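Local coordinates for cytochrome c2 iso-2 (Rhodospirillum centenum, PDB 1JDL), which carries electrons on a covalently bound heme, serving as donor to the oxidized bacteriochlorophyll in the photophosphorylation pathway of purple non-sulfur photosynthetic bacteria, at residues Phe12-Ala17 with Glu105-Asp110; Arg39-Ala44 with Ala51-Ala56; Ile69-Leu72 with Ala77-Arg80. All coordinates share one frame; numbering follows the deposited sequence.

Interaction 1: residues Phe12-Ala17 with Glu105-Asp110. With HEM (protoporphyrin IX containing Fe), chain B.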
loop_
_atom_site.group_PDB
_atom_site.type_symbol
_atom_site.label_atom_id
_atom_site.label_comp_id
_atom_site.label_asym_id
_atom_site.label_seq_id
_atom_site.Cartn_x
_atom_site.Cartn_y
_atom_site.Cartn_z
ATOM N N PHE A 12 -10.062 8.334 -2.418
ATOM C CA PHE A 12 -8.651 8.627 -2.633
ATOM C C PHE A 12 -8.257 10.020 -2.154
ATOM O O PHE A 12 -7.072 10.321 -2.009
ATOM C CB PHE A 12 -8.285 8.480 -4.111
ATOM C CG PHE A 12 -6.807 8.427 -4.356
ATOM C CD1 PHE A 12 -6.082 7.278 -4.050
ATOM C CD2 PHE A 12 -6.125 9.538 -4.842
ATOM C CE1 PHE A 12 -4.701 7.239 -4.221
ATOM C CE2 PHE A 12 -4.744 9.508 -5.015
ATOM C CZ PHE A 12 -4.033 8.356 -4.703
ATOM N N LYS A 13 -9.243 10.882 -1.925
ATOM C CA LYS A 13 -8.945 12.219 -1.436
ATOM C C LYS A 13 -8.230 12.090 -0.092
ATOM O O LYS A 13 -7.431 12.949 0.282
ATOM C CB LYS A 13 -10.233 13.031 -1.268
ATOM C CG LYS A 13 -10.913 13.375 -2.584
ATOM C CD LYS A 13 -12.171 14.201 -2.354
ATOM C CE LYS A 13 -12.810 14.609 -3.671
ATOM N NZ LYS A 13 -14.053 15.402 -3.458
ATOM N N LYS A 14 -8.520 11.006 0.620
ATOM C CA LYS A 14 -7.907 10.741 1.919
ATOM C C LYS A 14 -6.470 10.244 1.780
ATOM O O LYS A 14 -5.759 10.109 2.778
ATOM C CB LYS A 14 -8.718 9.699 2.691
ATOM C CG LYS A 14 -10.128 10.148 3.050
ATOM C CD LYS A 14 -10.854 9.067 3.829
ATOM C CE LYS A 14 -12.243 9.527 4.240
ATOM N NZ LYS A 14 -12.917 8.507 5.085
ATOM N N CYS A 15 -6.053 9.958 0.548
ATOM C CA CYS A 15 -4.696 9.478 0.294
ATOM C C CYS A 15 -3.844 10.545 -0.368
ATOM O O CYS A 15 -2.618 10.505 -0.277
ATOM C CB CYS A 15 -4.695 8.276 -0.660
ATOM S SG CYS A 15 -5.972 7.053 -0.437
ATOM N N MET A 16 -4.500 11.492 -1.039
ATOM C CA MET A 16 -3.810 12.540 -1.787
ATOM C C MET A 16 -2.810 13.424 -1.060
ATOM O O MET A 16 -1.945 14.028 -1.698
ATOM C CB MET A 16 -4.825 13.430 -2.503
ATOM C CG MET A 16 -5.622 12.705 -3.567
ATOM S SD MET A 16 -6.487 13.859 -4.637
ATOM C CE MET A 16 -7.568 14.661 -3.453
ATOM N N ALA A 17 -2.917 13.516 0.258
ATOM C CA ALA A 17 -1.980 14.341 1.002
ATOM C C ALA A 17 -0.577 13.765 0.892
ATOM O O ALA A 17 0.408 14.497 0.986
ATOM C CB ALA A 17 -2.396 14.419 2.467
ATOM N N GLU A 105 -14.622 -1.074 5.443
ATOM C CA GLU A 105 -14.504 -2.081 4.391
ATOM C C GLU A 105 -14.921 -1.593 3.007
ATOM O O GLU A 105 -14.237 -1.867 2.017
ATOM C CB GLU A 105 -15.322 -3.322 4.761
ATOM C CG GLU A 105 -15.159 -4.473 3.782
ATOM C CD GLU A 105 -15.868 -5.732 4.234
ATOM O OE1 GLU A 105 -17.114 -5.716 4.331
ATOM O OE2 GLU A 105 -15.176 -6.738 4.492
ATOM N N GLN A 106 -16.038 -0.878 2.932
ATOM C CA GLN A 106 -16.519 -0.376 1.651
ATOM C C GLN A 106 -15.529 0.616 1.049
ATOM O O GLN A 106 -15.198 0.528 -0.131
ATOM C CB GLN A 106 -17.887 0.292 1.811
ATOM C CG GLN A 106 -18.527 0.702 0.491
ATOM C CD GLN A 106 -18.698 -0.468 -0.461
ATOM O OE1 GLN A 106 -19.286 -1.492 -0.107
ATOM N NE2 GLN A 106 -18.185 -0.322 -1.679
ATOM N N GLU A 107 -15.061 1.562 1.857
ATOM C CA GLU A 107 -14.104 2.545 1.367
ATOM C C GLU A 107 -12.853 1.855 0.845
ATOM O O GLU A 107 -12.291 2.263 -0.174
ATOM C CB GLU A 107 -13.719 3.527 2.470
ATOM C CG GLU A 107 -14.810 4.519 2.813
ATOM C CD GLU A 107 -14.305 5.628 3.710
ATOM O OE1 GLU A 107 -13.984 5.348 4.883
ATOM O OE2 GLU A 107 -14.218 6.778 3.236
ATOM N N ARG A 108 -12.420 0.812 1.545
ATOM C CA ARG A 108 -11.240 0.069 1.124
ATOM C C ARG A 108 -11.490 -0.588 -0.225
ATOM O O ARG A 108 -10.653 -0.510 -1.120
ATOM C CB ARG A 108 -10.871 -0.993 2.162
ATOM C CG ARG A 108 -10.073 -0.456 3.338
ATOM C CD ARG A 108 -9.743 -1.569 4.314
ATOM N NE ARG A 108 -10.895 -1.945 5.128
ATOM C CZ ARG A 108 -11.098 -3.163 5.620
ATOM N NH1 ARG A 108 -10.229 -4.133 5.375
ATOM N NH2 ARG A 108 -12.166 -3.410 6.369
ATOM N N LYS A 109 -12.643 -1.238 -0.374
ATOM C CA LYS A 109 -12.970 -1.891 -1.640
ATOM C C LYS A 109 -13.002 -0.881 -2.782
ATOM O O LYS A 109 -12.481 -1.141 -3.869
ATOM C CB LYS A 109 -14.336 -2.583 -1.563
ATOM C CG LYS A 109 -14.409 -3.766 -0.622
ATOM C CD LYS A 109 -15.776 -4.426 -0.729
ATOM C CE LYS A 109 -15.897 -5.628 0.189
ATOM N NZ LYS A 109 -17.227 -6.281 0.036
ATOM N N ASP A 110 -13.613 0.273 -2.530
ATOM C CA ASP A 110 -13.734 1.309 -3.547
ATOM C C ASP A 110 -12.411 1.955 -3.932
ATOM O O ASP A 110 -12.143 2.170 -5.113
ATOM C CB ASP A 110 -14.709 2.402 -3.098
ATOM C CG ASP A 110 -16.129 1.889 -2.928
ATOM O OD1 ASP A 110 -16.525 0.968 -3.673
ATOM O OD2 ASP A 110 -16.853 2.423 -2.059
HETATM C CHA HEM B . 2.930 3.360 1.610
HETATM C CHB HEM B . -1.643 3.042 0.110
HETATM C CHC HEM B . -2.700 7.076 2.552
HETATM C CHD HEM B . 1.945 7.660 3.570
HETATM C C1A HEM B . 1.752 2.885 1.031
HETATM C C2A HEM B . 1.632 1.619 0.348
HETATM C C3A HEM B . 0.338 1.540 -0.064
HETATM C C4A HEM B . -0.317 2.756 0.356
HETATM C CMA HEM B . -0.329 0.375 -0.780
HETATM C CAA HEM B . 2.792 0.668 0.024
HETATM C CBA HEM B . 3.370 1.104 -1.322
HETATM C CGA HEM B . 4.628 0.339 -1.744
HETATM O O1A HEM B . 5.024 -0.626 -1.061
HETATM O O2A HEM B . 5.219 0.707 -2.780
HETATM C C1B HEM B . -2.316 4.139 0.630
HETATM C C2B HEM B . -3.718 4.409 0.432
HETATM C C3B HEM B . -4.028 5.408 1.312
HETATM C C4B HEM B . -2.806 5.903 1.821
HETATM C CMB HEM B . -4.611 3.709 -0.584
HETATM C CAB HEM B . -5.256 5.753 1.914
HETATM C CBB HEM B . -6.604 5.067 1.770
HETATM C C1C HEM B . -1.540 7.561 3.083
HETATM C C2C HEM B . -1.427 8.782 3.852
HETATM C C3C HEM B . -0.151 8.836 4.266
HETATM C C4C HEM B . 0.567 7.800 3.550
HETATM C CMC HEM B . -2.539 9.802 4.108
HETATM C CAC HEM B . 0.423 9.578 5.322
HETATM C CBC HEM B . -0.172 10.690 6.179
HETATM C C1D HEM B . 2.637 6.584 3.061
HETATM C C2D HEM B . 4.054 6.379 3.245
HETATM C C3D HEM B . 4.334 5.130 2.765
HETATM C C4D HEM B . 3.063 4.593 2.266
HETATM C CMD HEM B . 5.046 7.335 3.914
HETATM C CAD HEM B . 5.680 4.405 2.849
HETATM C CBD HEM B . 5.660 3.587 4.145
HETATM C CGD HEM B . 6.978 2.909 4.463
HETATM O O1D HEM B . 7.053 2.257 5.527
HETATM O O2D HEM B . 7.935 3.016 3.664
HETATM N NA HEM B . 0.549 3.571 1.051
HETATM N NB HEM B . -1.747 5.066 1.477
HETATM N NC HEM B . -0.311 6.948 2.918
HETATM N ND HEM B . 2.026 5.499 2.455
HETATM FE FE HEM B . 0.114 5.256 2.011
#
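Lys14 lays its ammonium end against the carboxylate of Glu107, and this salt bridge joins Phe12-Ala17 to Glu105-Asp110. The side chains cross at about a right angle and meet chiefly through their charged groups. NZ of Lys14 lies 2.8 Å from OE2 of Glu107, on the syn lone pair of that oxygen, and makes a second, weak bond to OE1. Both chains run extended beyond CG; in Lys14, CG sits beside the backbone N (chi1 -64°), and from there the straight methylene chain carries NZ across to the helix. Long charged residues suit this place because the bridge is at the surface, where flexible chains can link backbones that do not themselves touch. Lys14 directly precedes the Cys-X-X-Cys-His heme-attachment motif of cytochrome c: Cys15 and Cys18 hold the heme covalently and His19 is an axial ligand of its iron. The turn into this motif is tightened at Phe12, whose O accepts from the backbone N atoms of both Cys15 and Met16. CB of Cys15 also rests 3.7 Å above one face of the Phe12 ring, toward its rim. That ring packs against Val111, Tyr114 and Leu115, so the residues leading into the heme motif also meet helix 105-115 through apolar packing. On the helix, Gln106 NE2 donates to Asp110 OD2 at 3.1 Å and 168°, in the amide plane but 34° out of the carboxylate plane, while Asp110 OD1 accepts from the backbone of Asp4.

Interaction 2: residues Arg39-Ala44 with Ala51-Ala56. With HEM (protoporphyrin IX containing Fe), chain B.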
loop_
_atom_site.group_PDB
_atom_site.type_symbol
_atom_site.label_atom_id
_atom_site.label_comp_id
_atom_site.label_asym_id
_atom_site.label_seq_id
_atom_site.Cartn_x
_atom_site.Cartn_y
_atom_site.Cartn_z
ATOM N N ARG A 39 2.500 -5.057 -7.676
ATOM C CA ARG A 39 3.880 -4.579 -7.587
ATOM C C ARG A 39 4.489 -5.070 -6.273
ATOM O O ARG A 39 3.809 -5.097 -5.246
ATOM C CB ARG A 39 3.905 -3.042 -7.623
ATOM C CG ARG A 39 5.302 -2.417 -7.689
ATOM C CD ARG A 39 5.233 -0.900 -7.903
ATOM N NE ARG A 39 4.944 -0.150 -6.679
ATOM C CZ ARG A 39 4.503 1.107 -6.659
ATOM N NH1 ARG A 39 4.293 1.752 -7.799
ATOM N NH2 ARG A 39 4.280 1.727 -5.507
ATOM N N GLN A 40 5.758 -5.473 -6.303
ATOM C CA GLN A 40 6.418 -5.931 -5.080
ATOM C C GLN A 40 6.485 -4.744 -4.122
ATOM O O GLN A 40 6.808 -3.629 -4.534
ATOM C CB GLN A 40 7.837 -6.418 -5.374
ATOM C CG GLN A 40 8.587 -6.903 -4.133
ATOM C CD GLN A 40 10.022 -7.291 -4.435
ATOM O OE1 GLN A 40 10.284 -8.053 -5.360
ATOM N NE2 GLN A 40 10.958 -6.771 -3.648
ATOM N N ALA A 41 6.178 -4.976 -2.849
ATOM C CA ALA A 41 6.211 -3.895 -1.870
ATOM C C ALA A 41 7.620 -3.323 -1.746
ATOM O O ALA A 41 8.604 -4.057 -1.822
ATOM C CB ALA A 41 5.727 -4.400 -0.500
ATOM N N GLY A 42 7.706 -2.005 -1.581
ATOM C CA GLY A 42 8.991 -1.345 -1.410
ATOM C C GLY A 42 9.914 -1.262 -2.610
ATOM O O GLY A 42 11.137 -1.293 -2.448
ATOM N N THR A 43 9.353 -1.129 -3.807
ATOM C CA THR A 43 10.181 -1.052 -5.008
ATOM C C THR A 43 9.912 0.144 -5.909
ATOM O O THR A 43 10.460 0.218 -7.012
ATOM C CB THR A 43 10.050 -2.320 -5.869
ATOM O OG1 THR A 43 8.689 -2.478 -6.286
ATOM C CG2 THR A 43 10.497 -3.546 -5.087
ATOM N N ALA A 44 9.069 1.072 -5.466
ATOM C CA ALA A 44 8.791 2.252 -6.282
ATOM C C ALA A 44 10.110 3.000 -6.458
ATOM O O ALA A 44 10.813 3.277 -5.491
ATOM C CB ALA A 44 7.760 3.148 -5.601
ATOM N N ALA A 51 12.490 0.143 6.811
ATOM C CA ALA A 51 13.087 -1.179 6.741
ATOM C C ALA A 51 12.004 -2.255 6.663
ATOM O O ALA A 51 12.141 -3.225 5.929
ATOM C CB ALA A 51 13.971 -1.416 7.955
ATOM N N ILE A 52 10.925 -2.075 7.419
ATOM C CA ILE A 52 9.853 -3.061 7.431
ATOM C C ILE A 52 9.083 -3.179 6.107
ATOM O O ILE A 52 8.740 -4.285 5.693
ATOM C CB ILE A 52 8.884 -2.795 8.630
ATOM C CG1 ILE A 52 8.071 -4.056 8.944
ATOM C CG2 ILE A 52 8.010 -1.587 8.353
ATOM C CD1 ILE A 52 7.047 -4.420 7.924
ATOM N N ASN A 53 8.822 -2.060 5.435
ATOM C CA ASN A 53 8.113 -2.097 4.157
ATOM C C ASN A 53 9.033 -2.760 3.120
ATOM O O ASN A 53 8.589 -3.562 2.304
ATOM C CB ASN A 53 7.747 -0.676 3.712
ATOM C CG ASN A 53 6.748 -0.656 2.566
ATOM O OD1 ASN A 53 6.868 -1.414 1.608
ATOM N ND2 ASN A 53 5.766 0.230 2.657
ATOM N N HIS A 54 10.318 -2.426 3.167
ATOM C CA HIS A 54 11.297 -3.007 2.248
ATOM C C HIS A 54 11.427 -4.513 2.490
ATOM O O HIS A 54 11.411 -5.308 1.548
ATOM C CB HIS A 54 12.656 -2.315 2.436
ATOM C CG HIS A 54 13.786 -2.982 1.711
ATOM N ND1 HIS A 54 14.589 -3.931 2.302
ATOM C CD2 HIS A 54 14.226 -2.858 0.437
ATOM C CE1 HIS A 54 15.476 -4.366 1.425
ATOM N NE2 HIS A 54 15.276 -3.730 0.284
ATOM N N ALA A 55 11.533 -4.900 3.759
ATOM C CA ALA A 55 11.673 -6.306 4.131
ATOM C C ALA A 55 10.476 -7.145 3.696
ATOM O O ALA A 55 10.639 -8.286 3.266
ATOM C CB ALA A 55 11.860 -6.430 5.637
ATOM N N ALA A 56 9.275 -6.584 3.817
ATOM C CA ALA A 56 8.068 -7.309 3.432
ATOM C C ALA A 56 8.096 -7.673 1.947
ATOM O O ALA A 56 7.720 -8.778 1.567
ATOM C CB ALA A 56 6.830 -6.478 3.754
HETATM C CHA HEM B . 2.930 3.360 1.610
HETATM C CHB HEM B . -1.643 3.042 0.110
HETATM C CHC HEM B . -2.700 7.076 2.552
HETATM C CHD HEM B . 1.945 7.660 3.570
HETATM C C1A HEM B . 1.752 2.885 1.031
HETATM C C2A HEM B . 1.632 1.619 0.348
HETATM C C3A HEM B . 0.338 1.540 -0.064
HETATM C C4A HEM B . -0.317 2.756 0.356
HETATM C CMA HEM B . -0.329 0.375 -0.780
HETATM C CAA HEM B . 2.792 0.668 0.024
HETATM C CBA HEM B . 3.370 1.104 -1.322
HETATM C CGA HEM B . 4.628 0.339 -1.744
HETATM O O1A HEM B . 5.024 -0.626 -1.061
HETATM O O2A HEM B . 5.219 0.707 -2.780
HETATM C C1B HEM B . -2.316 4.139 0.630
HETATM C C2B HEM B . -3.718 4.409 0.432
HETATM C C3B HEM B . -4.028 5.408 1.312
HETATM C C4B HEM B . -2.806 5.903 1.821
HETATM C CMB HEM B . -4.611 3.709 -0.584
HETATM C CAB HEM B . -5.256 5.753 1.914
HETATM C CBB HEM B . -6.604 5.067 1.770
HETATM C C1C HEM B . -1.540 7.561 3.083
HETATM C C2C HEM B . -1.427 8.782 3.852
HETATM C C3C HEM B . -0.151 8.836 4.266
HETATM C C4C HEM B . 0.567 7.800 3.550
HETATM C CMC HEM B . -2.539 9.802 4.108
HETATM C CAC HEM B . 0.423 9.578 5.322
HETATM C CBC HEM B . -0.172 10.690 6.179
HETATM C C1D HEM B . 2.637 6.584 3.061
HETATM C C2D HEM B . 4.054 6.379 3.245
HETATM C C3D HEM B . 4.334 5.130 2.765
HETATM C C4D HEM B . 3.063 4.593 2.266
HETATM C CMD HEM B . 5.046 7.335 3.914
HETATM C CAD HEM B . 5.680 4.405 2.849
HETATM C CBD HEM B . 5.660 3.587 4.145
HETATM C CGD HEM B . 6.978 2.909 4.463
HETATM O O1D HEM B . 7.053 2.257 5.527
HETATM O O2D HEM B . 7.935 3.016 3.664
HETATM N NA HEM B . 0.549 3.571 1.051
HETATM N NB HEM B . -1.747 5.066 1.477
HETATM N NC HEM B . -0.311 6.948 2.918
HETATM N ND HEM B . 2.026 5.499 2.455
HETATM FE FE HEM B . 0.114 5.256 2.011
HETATM O O HOH W 1 11.327 -4.774 -1.240
#
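Gly42 fits against the helix turn at Asn53 and His54, with the CA atoms of Gly42 and His54 just 4.6 Å apart. Glycine suits this place twice over: its phi is positive, at 71°, and a CB would press on His54 CA and Asn53 O. Ala41 turns its small methyl toward the amide of Asn53, whose CG is anti to the backbone N, a setting that sends the amide off the helix toward Gly42 and the heme. CB of Asn53 lies 3.5 Å from heme O1D, while its amide, whichever way it is turned, borders O1A of the other propionate. With an alanine here in place of Asn53, a gap would probably open between the Ala41-Gly42 loop and the helix, and the propionate would lose a polar neighbour at O1A.

Direct hydrogen bonds hold both oxygens of the O1A/O2A propionate. The Arg39 chain bends at chi3 (80°), which brings NH2 to heme O2A at 3.1 Å with the oxygen in the guanidinium plane, at its edge; Ala44 CB lies above one face of that group, toward the rim. Gly42 N donates to heme O1A, also at 3.1 Å. An arginine gripping a propionate, with tyrosine and tryptophan donors added, is familiar from class I cytochromes c, and here the Tyr49 hydroxyl and the Trp63 ring NH also hydrogen-bond to the heme. The positive charge and donors probably stabilise the carboxylate in its ionised form. Within the loop, Thr43 OG1 donates to Gln40 O at 2.8 Å, tying the two sides of the turn together.

Water links the two backbones: one molecule, its O 2.8 Å from His54 O, donates to that carbonyl and to Ala41 O, and accepts from the side-chain NE2 of Gln40.

Interaction 3: residues Ile69-Leu72 with Ala77-Arg80. With HEM (protoporphyrin IX containing Fe), chain B.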
loop_
_atom_site.group_PDB
_atom_site.type_symbol
_atom_site.label_atom_id
_atom_site.label_comp_id
_atom_site.label_asym_id
_atom_site.label_seq_id
_atom_site.Cartn_x
_atom_site.Cartn_y
_atom_site.Cartn_z
ATOM N N ILE A 69 -6.407 -4.455 0.505
ATOM C CA ILE A 69 -7.617 -4.391 1.317
ATOM C C ILE A 69 -7.347 -4.795 2.766
ATOM O O ILE A 69 -7.850 -4.164 3.694
ATOM C CB ILE A 69 -8.721 -5.314 0.737
ATOM C CG1 ILE A 69 -9.219 -4.754 -0.597
ATOM C CG2 ILE A 69 -9.875 -5.449 1.728
ATOM C CD1 ILE A 69 -9.942 -3.432 -0.475
ATOM N N ALA A 70 -6.550 -5.842 2.958
ATOM C CA ALA A 70 -6.234 -6.330 4.299
ATOM C C ALA A 70 -5.228 -5.445 5.021
ATOM O O ALA A 70 -5.162 -5.432 6.250
ATOM C CB ALA A 70 -5.698 -7.751 4.219
ATOM N N TYR A 71 -4.446 -4.710 4.241
ATOM C CA TYR A 71 -3.404 -3.819 4.749
ATOM C C TYR A 71 -3.913 -2.479 5.283
ATOM O O TYR A 71 -3.510 -2.037 6.357
ATOM C CB TYR A 71 -2.405 -3.573 3.614
ATOM C CG TYR A 71 -1.476 -2.381 3.749
ATOM C CD1 TYR A 71 -0.331 -2.441 4.543
ATOM C CD2 TYR A 71 -1.705 -1.221 3.008
ATOM C CE1 TYR A 71 0.575 -1.374 4.586
ATOM C CE2 TYR A 71 -0.816 -0.149 3.048
ATOM C CZ TYR A 71 0.320 -0.234 3.830
ATOM O OH TYR A 71 1.213 0.810 3.828
ATOM N N LEU A 72 -4.801 -1.844 4.530
ATOM C CA LEU A 72 -5.313 -0.520 4.879
ATOM C C LEU A 72 -5.886 -0.247 6.272
ATOM O O LEU A 72 -5.726 0.856 6.792
ATOM C CB LEU A 72 -6.314 -0.062 3.813
ATOM C CG LEU A 72 -5.682 0.276 2.456
ATOM C CD1 LEU A 72 -6.768 0.609 1.453
ATOM C CD2 LEU A 72 -4.708 1.441 2.605
ATOM N N ALA A 77 0.194 -3.684 11.518
ATOM C CA ALA A 77 -0.267 -5.020 11.872
ATOM C C ALA A 77 -0.136 -5.982 10.703
ATOM O O ALA A 77 0.320 -7.112 10.873
ATOM C CB ALA A 77 -1.713 -4.967 12.348
ATOM N N PHE A 78 -0.525 -5.531 9.514
ATOM C CA PHE A 78 -0.449 -6.376 8.328
ATOM C C PHE A 78 0.986 -6.764 7.982
ATOM O O PHE A 78 1.283 -7.935 7.749
ATOM C CB PHE A 78 -1.077 -5.667 7.127
ATOM C CG PHE A 78 -1.035 -6.477 5.861
ATOM C CD1 PHE A 78 -1.999 -7.450 5.607
ATOM C CD2 PHE A 78 -0.005 -6.296 4.942
ATOM C CE1 PHE A 78 -1.937 -8.233 4.451
ATOM C CE2 PHE A 78 0.068 -7.072 3.783
ATOM C CZ PHE A 78 -0.899 -8.042 3.538
ATOM N N LEU A 79 1.870 -5.774 7.934
ATOM C CA LEU A 79 3.266 -6.012 7.598
ATOM C C LEU A 79 3.993 -6.900 8.598
ATOM O O LEU A 79 4.776 -7.768 8.211
ATOM C CB LEU A 79 3.997 -4.679 7.463
ATOM C CG LEU A 79 3.567 -3.809 6.283
ATOM C CD1 LEU A 79 4.233 -2.443 6.382
ATOM C CD2 LEU A 79 3.942 -4.498 4.981
ATOM N N ARG A 80 3.745 -6.684 9.885
ATOM C CA ARG A 80 4.388 -7.490 10.914
ATOM C C ARG A 80 3.954 -8.945 10.825
ATOM O O ARG A 80 4.778 -9.855 10.949
ATOM C CB ARG A 80 4.070 -6.921 12.298
ATOM C CG ARG A 80 4.848 -5.652 12.602
ATOM C CD ARG A 80 4.414 -4.998 13.906
ATOM N NE ARG A 80 5.229 -3.820 14.199
ATOM C CZ ARG A 80 4.865 -2.833 15.013
ATOM N NH1 ARG A 80 3.687 -2.870 15.623
ATOM N NH2 ARG A 80 5.680 -1.805 15.216
HETATM C CHA HEM B . 2.930 3.360 1.610
HETATM C CHB HEM B . -1.643 3.042 0.110
HETATM C CHC HEM B . -2.700 7.076 2.552
HETATM C CHD HEM B . 1.945 7.660 3.570
HETATM C C1A HEM B . 1.752 2.885 1.031
HETATM C C2A HEM B . 1.632 1.619 0.348
HETATM C C3A HEM B . 0.338 1.540 -0.064
HETATM C C4A HEM B . -0.317 2.756 0.356
HETATM C CMA HEM B . -0.329 0.375 -0.780
HETATM C CAA HEM B . 2.792 0.668 0.024
HETATM C CBA HEM B . 3.370 1.104 -1.322
HETATM C CGA HEM B . 4.628 0.339 -1.744
HETATM O O1A HEM B . 5.024 -0.626 -1.061
HETATM O O2A HEM B . 5.219 0.707 -2.780
HETATM C C1B HEM B . -2.316 4.139 0.630
HETATM C C2B HEM B . -3.718 4.409 0.432
HETATM C C3B HEM B . -4.028 5.408 1.312
HETATM C C4B HEM B . -2.806 5.903 1.821
HETATM C CMB HEM B . -4.611 3.709 -0.584
HETATM C CAB HEM B . -5.256 5.753 1.914
HETATM C CBB HEM B . -6.604 5.067 1.770
HETATM C C1C HEM B . -1.540 7.561 3.083
HETATM C C2C HEM B . -1.427 8.782 3.852
HETATM C C3C HEM B . -0.151 8.836 4.266
HETATM C C4C HEM B . 0.567 7.800 3.550
HETATM C CMC HEM B . -2.539 9.802 4.108
HETATM C CAC HEM B . 0.423 9.578 5.322
HETATM C CBC HEM B . -0.172 10.690 6.179
HETATM C C1D HEM B . 2.637 6.584 3.061
HETATM C C2D HEM B . 4.054 6.379 3.245
HETATM C C3D HEM B . 4.334 5.130 2.765
HETATM C C4D HEM B . 3.063 4.593 2.266
HETATM C CMD HEM B . 5.046 7.335 3.914
HETATM C CAD HEM B . 5.680 4.405 2.849
HETATM C CBD HEM B . 5.660 3.587 4.145
HETATM C CGD HEM B . 6.978 2.909 4.463
HETATM O O1D HEM B . 7.053 2.257 5.527
HETATM O O2D HEM B . 7.935 3.016 3.664
HETATM N NA HEM B . 0.549 3.571 1.051
HETATM N NB HEM B . -1.747 5.066 1.477
HETATM N NC HEM B . -0.311 6.948 2.918
HETATM N ND HEM B . 2.026 5.499 2.455
HETATM FE FE HEM B . 0.114 5.256 2.011
#
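With CG anti to the backbone N in both residues (chi1 162° in Tyr71, 180° in Phe78), Tyr71 swings its ring toward the heme while Phe78 holds its own flat side up to the base of the tyrosine. The contact is a CH-pi one: CB of Tyr71 stands 4.1 Å from the centroid of the Phe78 ring and 22° off its normal. The two side chains cross at about a right angle, and Phe78 CD2 meets the Tyr71 ring at the edge, near its plane, 3.9 Å from CD1. Farther along the phenylalanine ring, Ala70 CB touches Phe78 CE1 at 3.8 Å; a methyl is small enough to let the phenylalanine lie close to the backbone between Ala70 and Tyr71. Leu79 adds its CD1 to the edge of the Tyr71 ring, 4.2 Å from CE1. The contact joins the end of helix 65-71 to the first turns of helix 75-85, two successive helices of the cytochrome c fold, with Tyr71 and Leu72 lining the heme pocket. Tyr71 reaches well into that pocket: its OH lies 3.5 Å from heme C1A, its ring meets that of Trp63, and its side chain comes within about 3 Å, nearest atoms, of Met98, the axial ligand on this side. A tyrosine suits the place because one rigid ring can span from the helix packing to the porphyrin. Leu72, a branched apolar residue whose CB points away from Ala77-Arg80, lies between the porphyrin and Val111 of helix 105-115, with CD2 3.8 Å from heme C2B.

All three contacts lie around one heme, and all touch it. Interaction 1 joins positions near the two ends of the chain, and interactions 2 and 3 follow one another within the span it closes. Interactions 1 and 2 are the farthest apart, with centres 21 Å from each other on opposite sides of the chain's centre. Interaction 3 is about 15 Å from interaction 1 and 13 Å from interaction 2, centre to centre, and touches both. Arg108 of helix 105-115 probably hydrogen-bonds to Ile69 O, while Leu79 packs on Ile52 and Ala56 of helix 51-58. Helices and loops together thus surround the heme, from its covalent attachment to its propionates.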